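Local structure of RNA-dependent RNA Polymerase (Bombyx mori cytoplasmic polyhedrosis virus, 6TZ0) at residues A154-W159 with A216-I221; P577-Y582 with W606-L611. The protein catalyses RNA-templated RNA synthesis, transcribing the double-stranded viral genome into plus strands and probably copying plus strands into complementary minus strands. One frame throughout, in Å; residues are numbered along the deposited sequence.

Contact 1: residues A154-W159 with A216-I221; sequences ASLDVW and AIMSGI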
loop_
_atom_site.group_PDB
_atom_site.type_symbol
_atom_site.label_atom_id
_atom_site.label_comp_id
_atom_site.label_asym_id
_atom_site.label_seq_id
_atom_site.Cartn_x
_atom_site.Cartn_y
_atom_site.Cartn_z
ATOM N N ALA A 154 8.101 17.250 33.979
ATOM C CA ALA A 154 8.030 16.564 35.267
ATOM C C ALA A 154 9.050 15.441 35.368
ATOM O O ALA A 154 9.690 15.265 36.415
ATOM C CB ALA A 154 6.628 16.008 35.479
ATOM N N SER A 155 9.220 14.677 34.282
ATOM C CA SER A 155 10.215 13.610 34.274
ATOM C C SER A 155 11.627 14.162 34.402
ATOM O O SER A 155 12.443 13.620 35.161
ATOM C CB SER A 155 10.082 12.785 32.999
ATOM O OG SER A 155 10.446 13.568 31.883
ATOM N N LEU A 156 11.924 15.256 33.688
ATOM C CA LEU A 156 13.243 15.880 33.791
ATOM C C LEU A 156 13.503 16.438 35.187
ATOM O O LEU A 156 14.628 16.342 35.698
ATOM C CB LEU A 156 13.376 16.978 32.744
ATOM C CG LEU A 156 13.557 16.629 31.275
ATOM C CD1 LEU A 156 13.175 17.805 30.440
ATOM C CD2 LEU A 156 15.009 16.332 31.035
ATOM N N ASP A 157 12.471 17.002 35.825
ATOM C CA ASP A 157 12.632 17.556 37.168
ATOM C C ASP A 157 12.898 16.466 38.193
ATOM O O ASP A 157 13.752 16.625 39.068
ATOM C CB ASP A 157 11.395 18.349 37.582
ATOM C CG ASP A 157 11.251 19.640 36.830
ATOM O OD1 ASP A 157 12.267 20.160 36.336
ATOM O OD2 ASP A 157 10.118 20.153 36.763
ATOM N N VAL A 158 12.166 15.354 38.108
ATOM C CA VAL A 158 12.347 14.293 39.095
ATOM C C VAL A 158 13.670 13.564 38.869
ATOM O O VAL A 158 14.339 13.160 39.829
ATOM C CB VAL A 158 11.131 13.350 39.078
ATOM C CG1 VAL A 158 11.319 12.148 39.980
ATOM C CG2 VAL A 158 9.924 14.116 39.535
ATOM N N TRP A 159 14.108 13.445 37.611
ATOM C CA TRP A 159 15.392 12.794 37.363
ATOM C C TRP A 159 16.557 13.655 37.837
ATOM O O TRP A 159 17.431 13.174 38.566
ATOM C CB TRP A 159 15.558 12.470 35.883
ATOM C CG TRP A 159 16.786 11.645 35.590
ATOM C CD1 TRP A 159 18.028 12.110 35.278
ATOM C CD2 TRP A 159 16.871 10.217 35.534
ATOM N NE1 TRP A 159 18.887 11.066 35.072
ATOM C CE2 TRP A 159 18.200 9.891 35.217
ATOM C CE3 TRP A 159 15.956 9.181 35.737
ATOM C CZ2 TRP A 159 18.636 8.578 35.094
ATOM C CZ3 TRP A 159 16.389 7.883 35.614
ATOM C CH2 TRP A 159 17.716 7.592 35.295
ATOM N N ALA A 216 14.963 13.035 24.199
ATOM C CA ALA A 216 16.352 12.737 23.870
ATOM C C ALA A 216 17.281 12.937 25.059
ATOM O O ALA A 216 18.274 12.215 25.187
ATOM C CB ALA A 216 16.805 13.600 22.698
ATOM N N ILE A 217 16.990 13.912 25.924
ATOM C CA ILE A 217 17.775 14.066 27.149
ATOM C C ILE A 217 17.514 12.905 28.103
ATOM O O ILE A 217 18.448 12.355 28.698
ATOM C CB ILE A 217 17.478 15.417 27.818
ATOM C CG1 ILE A 217 17.895 16.570 26.926
ATOM C CG2 ILE A 217 18.233 15.554 29.119
ATOM C CD1 ILE A 217 17.368 17.871 27.428
ATOM N N MET A 218 16.245 12.502 28.246
ATOM C CA MET A 218 15.898 11.343 29.072
ATOM C C MET A 218 16.510 10.051 28.544
ATOM O O MET A 218 16.768 9.123 29.316
ATOM C CB MET A 218 14.378 11.207 29.152
ATOM C CG MET A 218 13.675 12.195 30.070
ATOM S SD MET A 218 13.822 11.762 31.812
ATOM C CE MET A 218 15.125 12.856 32.317
ATOM N N SER A 219 16.757 9.985 27.242
ATOM C CA SER A 219 17.372 8.839 26.598
ATOM C C SER A 219 18.869 8.729 26.852
ATOM O O SER A 219 19.438 7.659 26.636
ATOM C CB SER A 219 17.117 8.934 25.099
ATOM O OG SER A 219 15.736 8.801 24.824
ATOM N N GLY A 220 19.519 9.798 27.289
ATOM C CA GLY A 220 20.961 9.801 27.363
ATOM C C GLY A 220 21.653 10.128 26.064
ATOM O O GLY A 220 22.879 10.017 25.988
ATOM N N ILE A 221 20.903 10.525 25.040
ATOM C CA ILE A 221 21.489 10.853 23.747
ATOM C C ILE A 221 22.000 12.287 23.735
ATOM O O ILE A 221 23.127 12.560 23.310
ATOM C CB ILE A 221 20.454 10.600 22.639
ATOM C CG1 ILE A 221 20.120 9.111 22.584
ATOM C CG2 ILE A 221 20.947 11.103 21.298
ATOM C CD1 ILE A 221 18.912 8.795 21.774
#

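Contact 2: residues P577-Y582 with W606-L611; sequences PRFGPY and WQACAL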
loop_
_atom_site.group_PDB
_atom_site.type_symbol
_atom_site.label_atom_id
_atom_site.label_comp_id
_atom_site.label_asym_id
_atom_site.label_seq_id
_atom_site.Cartn_x
_atom_site.Cartn_y
_atom_site.Cartn_z
ATOM N N PRO A 577 -7.010 -21.971 -17.434
ATOM C CA PRO A 577 -8.331 -21.507 -17.851
ATOM C C PRO A 577 -9.074 -20.893 -16.675
ATOM O O PRO A 577 -8.769 -21.160 -15.510
ATOM C CB PRO A 577 -9.016 -22.794 -18.315
ATOM C CG PRO A 577 -8.431 -23.827 -17.430
ATOM C CD PRO A 577 -7.004 -23.420 -17.173
ATOM N N ARG A 578 -10.050 -20.048 -17.015
ATOM C CA ARG A 578 -11.045 -19.510 -16.083
ATOM C C ARG A 578 -10.393 -18.692 -14.964
ATOM O O ARG A 578 -10.355 -19.096 -13.804
ATOM C CB ARG A 578 -11.921 -20.627 -15.491
ATOM C CG ARG A 578 -13.135 -21.017 -16.302
ATOM C CD ARG A 578 -12.755 -21.799 -17.519
ATOM N NE ARG A 578 -13.891 -22.397 -18.189
ATOM C CZ ARG A 578 -13.796 -23.022 -19.352
ATOM N NH1 ARG A 578 -14.865 -23.555 -19.901
ATOM N NH2 ARG A 578 -12.627 -23.106 -19.965
ATOM N N PHE A 579 -9.837 -17.543 -15.344
ATOM C CA PHE A 579 -9.350 -16.638 -14.307
ATOM C C PHE A 579 -10.426 -15.669 -13.832
ATOM O O PHE A 579 -10.832 -15.713 -12.672
ATOM C CB PHE A 579 -8.105 -15.883 -14.777
ATOM C CG PHE A 579 -7.712 -14.752 -13.872
ATOM C CD1 PHE A 579 -7.374 -14.979 -12.551
ATOM C CD2 PHE A 579 -7.638 -13.462 -14.362
ATOM C CE1 PHE A 579 -7.014 -13.931 -11.726
ATOM C CE2 PHE A 579 -7.271 -12.418 -13.544
ATOM C CZ PHE A 579 -6.956 -12.653 -12.228
ATOM N N GLY A 580 -10.899 -14.789 -14.691
ATOM C CA GLY A 580 -11.894 -13.845 -14.251
ATOM C C GLY A 580 -13.187 -14.007 -15.004
ATOM O O GLY A 580 -13.947 -14.955 -14.804
ATOM N N PRO A 581 -13.474 -13.040 -15.874
ATOM C CA PRO A 581 -14.437 -13.267 -16.950
ATOM C C PRO A 581 -13.832 -13.952 -18.161
ATOM O O PRO A 581 -14.521 -14.106 -19.173
ATOM C CB PRO A 581 -14.884 -11.847 -17.292
ATOM C CG PRO A 581 -13.721 -11.009 -16.967
ATOM C CD PRO A 581 -13.064 -11.631 -15.785
ATOM N N TYR A 582 -12.573 -14.363 -18.076
ATOM C CA TYR A 582 -11.820 -14.884 -19.200
ATOM C C TYR A 582 -11.797 -16.400 -19.162
ATOM O O TYR A 582 -11.897 -17.014 -18.101
ATOM C CB TYR A 582 -10.391 -14.355 -19.182
ATOM C CG TYR A 582 -10.320 -12.859 -19.229
ATOM C CD1 TYR A 582 -10.541 -12.177 -20.409
ATOM C CD2 TYR A 582 -10.022 -12.131 -18.090
ATOM C CE1 TYR A 582 -10.478 -10.813 -20.454
ATOM C CE2 TYR A 582 -9.956 -10.766 -18.125
ATOM C CZ TYR A 582 -10.185 -10.111 -19.310
ATOM O OH TYR A 582 -10.120 -8.747 -19.352
ATOM N N TRP A 606 -3.137 -15.197 -19.814
ATOM C CA TRP A 606 -2.407 -14.416 -20.800
ATOM C C TRP A 606 -3.314 -13.380 -21.452
ATOM O O TRP A 606 -2.863 -12.278 -21.783
ATOM C CB TRP A 606 -1.747 -15.391 -21.775
ATOM C CG TRP A 606 -0.948 -14.879 -22.899
ATOM C CD1 TRP A 606 -0.201 -13.747 -22.928
ATOM C CD2 TRP A 606 -0.602 -15.611 -24.071
ATOM N NE1 TRP A 606 0.486 -13.664 -24.107
ATOM C CE2 TRP A 606 0.266 -14.808 -24.824
ATOM C CE3 TRP A 606 -0.979 -16.855 -24.579
ATOM C CZ2 TRP A 606 0.756 -15.200 -26.059
ATOM C CZ3 TRP A 606 -0.495 -17.239 -25.808
ATOM C CH2 TRP A 606 0.363 -16.416 -26.532
ATOM N N GLN A 607 -4.617 -13.670 -21.529
ATOM C CA GLN A 607 -5.600 -12.658 -21.911
ATOM C C GLN A 607 -5.664 -11.535 -20.887
ATOM O O GLN A 607 -5.674 -10.352 -21.249
ATOM C CB GLN A 607 -6.984 -13.283 -22.055
ATOM C CG GLN A 607 -7.133 -14.257 -23.179
ATOM C CD GLN A 607 -8.499 -14.876 -23.208
ATOM O OE1 GLN A 607 -9.369 -14.514 -22.430
ATOM N NE2 GLN A 607 -8.682 -15.858 -24.069
ATOM N N ALA A 608 -5.709 -11.893 -19.597
ATOM C CA ALA A 608 -5.787 -10.882 -18.544
ATOM C C ALA A 608 -4.530 -10.029 -18.486
ATOM O O ALA A 608 -4.614 -8.802 -18.364
ATOM C CB ALA A 608 -6.032 -11.547 -17.193
ATOM N N CYS A 609 -3.360 -10.655 -18.602
ATOM C CA CYS A 609 -2.111 -9.909 -18.534
ATOM C C CYS A 609 -1.911 -9.030 -19.759
ATOM O O CYS A 609 -1.420 -7.904 -19.636
ATOM C CB CYS A 609 -0.940 -10.869 -18.361
ATOM S SG CYS A 609 -0.938 -11.689 -16.775
ATOM N N ALA A 610 -2.318 -9.500 -20.939
ATOM C CA ALA A 610 -2.177 -8.678 -22.133
ATOM C C ALA A 610 -3.152 -7.512 -22.123
ATOM O O ALA A 610 -2.805 -6.405 -22.553
ATOM C CB ALA A 610 -2.381 -9.533 -23.376
ATOM N N LEU A 611 -4.368 -7.731 -21.615
ATOM C CA LEU A 611 -5.333 -6.645 -21.542
ATOM C C LEU A 611 -4.946 -5.627 -20.484
ATOM O O LEU A 611 -5.225 -4.435 -20.646
ATOM C CB LEU A 611 -6.728 -7.214 -21.286
ATOM C CG LEU A 611 -7.947 -6.303 -21.440
ATOM C CD1 LEU A 611 -9.092 -7.089 -22.019
ATOM C CD2 LEU A 611 -8.378 -5.709 -20.121
#

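Contact 1: residues A154-W159 with A216-I221
A Met-aromatic contact joins helix 145-160 to helix 206-218 in the N-terminal region of the polymerase, with M218 reaching toward W159. The M218 sulfur lies 5.3 Å from the centroid of the five-membered ring of W159, and the line to it stands 35° off the ring normal, so SD approaches obliquely. Just beyond M218 the chain turns through a Schellman motif: G220 has a positive phi (83°), G220 N bonds to I217 O at 3.1 Å, and I221 N bonds to A216 O at 3.1 Å. S155 borders the sulfur with its hydroxyl, yet its stronger polar partner is V152 O within its own helix, with a weak bond to A151 O, and no hydrogen bond links the two segments. Helix 774-786 packs against this region through L780 on S155 and M779 on W159, while R16 makes a cation-pi contact with W159. L156 CD2 touches I217 CG2 at 3.8 Å, the two side chains crossing at about a right angle. Bends at chi2 (-78°) and chi3 carry the M218 methyl across the gap, where CE meets W159 CB at 3.6 Å and the same L156 methyl, CD2, at 3.7 Å.

Contact 2: residues P577-Y582 with W606-L611
Q607 OE1 is approached by two atoms of Y582, CD1 at 3.3 Å and CB at 3.4 Å, while the NE2 of the same amide makes a weak hydrogen bond to Y583 O. OE1 packs against the tyrosine without bonding to it; no hydrogen bond crosses between 577-582 and 606-611. The Q607 chain runs extended beyond CG (chi2 177°), which brings OE1 to the ring obliquely, the amide and ring planes 79° apart. The Y582 ring is sandwiched: A608 CA lies over one face, 4.2 Å from Y582 CE2, and P581 CG lies over the opposite face, offset toward the rim and 3.9 Å above the plane. At the far end of the tyrosine, L611 CD1 packs 3.3 Å from Y582 OH, the two side chains crossing at about a right angle. A608 CB lies 4.1 Å from Y582 CE2 and 3.8 Å from F579 CD2, oblique to the F579 ring. F579 in turn stacks on F498, and R578 of the same loop makes weak hydrogen bonds to T179 O and I176 O of the Viral structural protein 4 chain. The loop 577-582 precedes strand 585-591, helix 604-614 follows its antiparallel partner 598-602, and the contact thus brings together the two ends of this beta hairpin, with I466 of helix 464-469 touching both Y582 and L611.

The two contacts do not touch: their centres are 61 Å apart, their nearest atoms about 48 Å apart, and they lie on opposite sides of the centre of the chain, contact 1 at 24 Å from it and contact 2 at 37 Å. Contact 1 closes before contact 2 opens along the sequence, joining helices of the N-terminal region, whereas contact 2 belongs to the central polymerase region. Neither includes the magnesium ligands D547, D680 and D681, nor the UTP-binding R485, and both lie away from these sites. Helix 145-160 does carry the ATP-binding R147, though contact 1 itself lies away from the annotated sites.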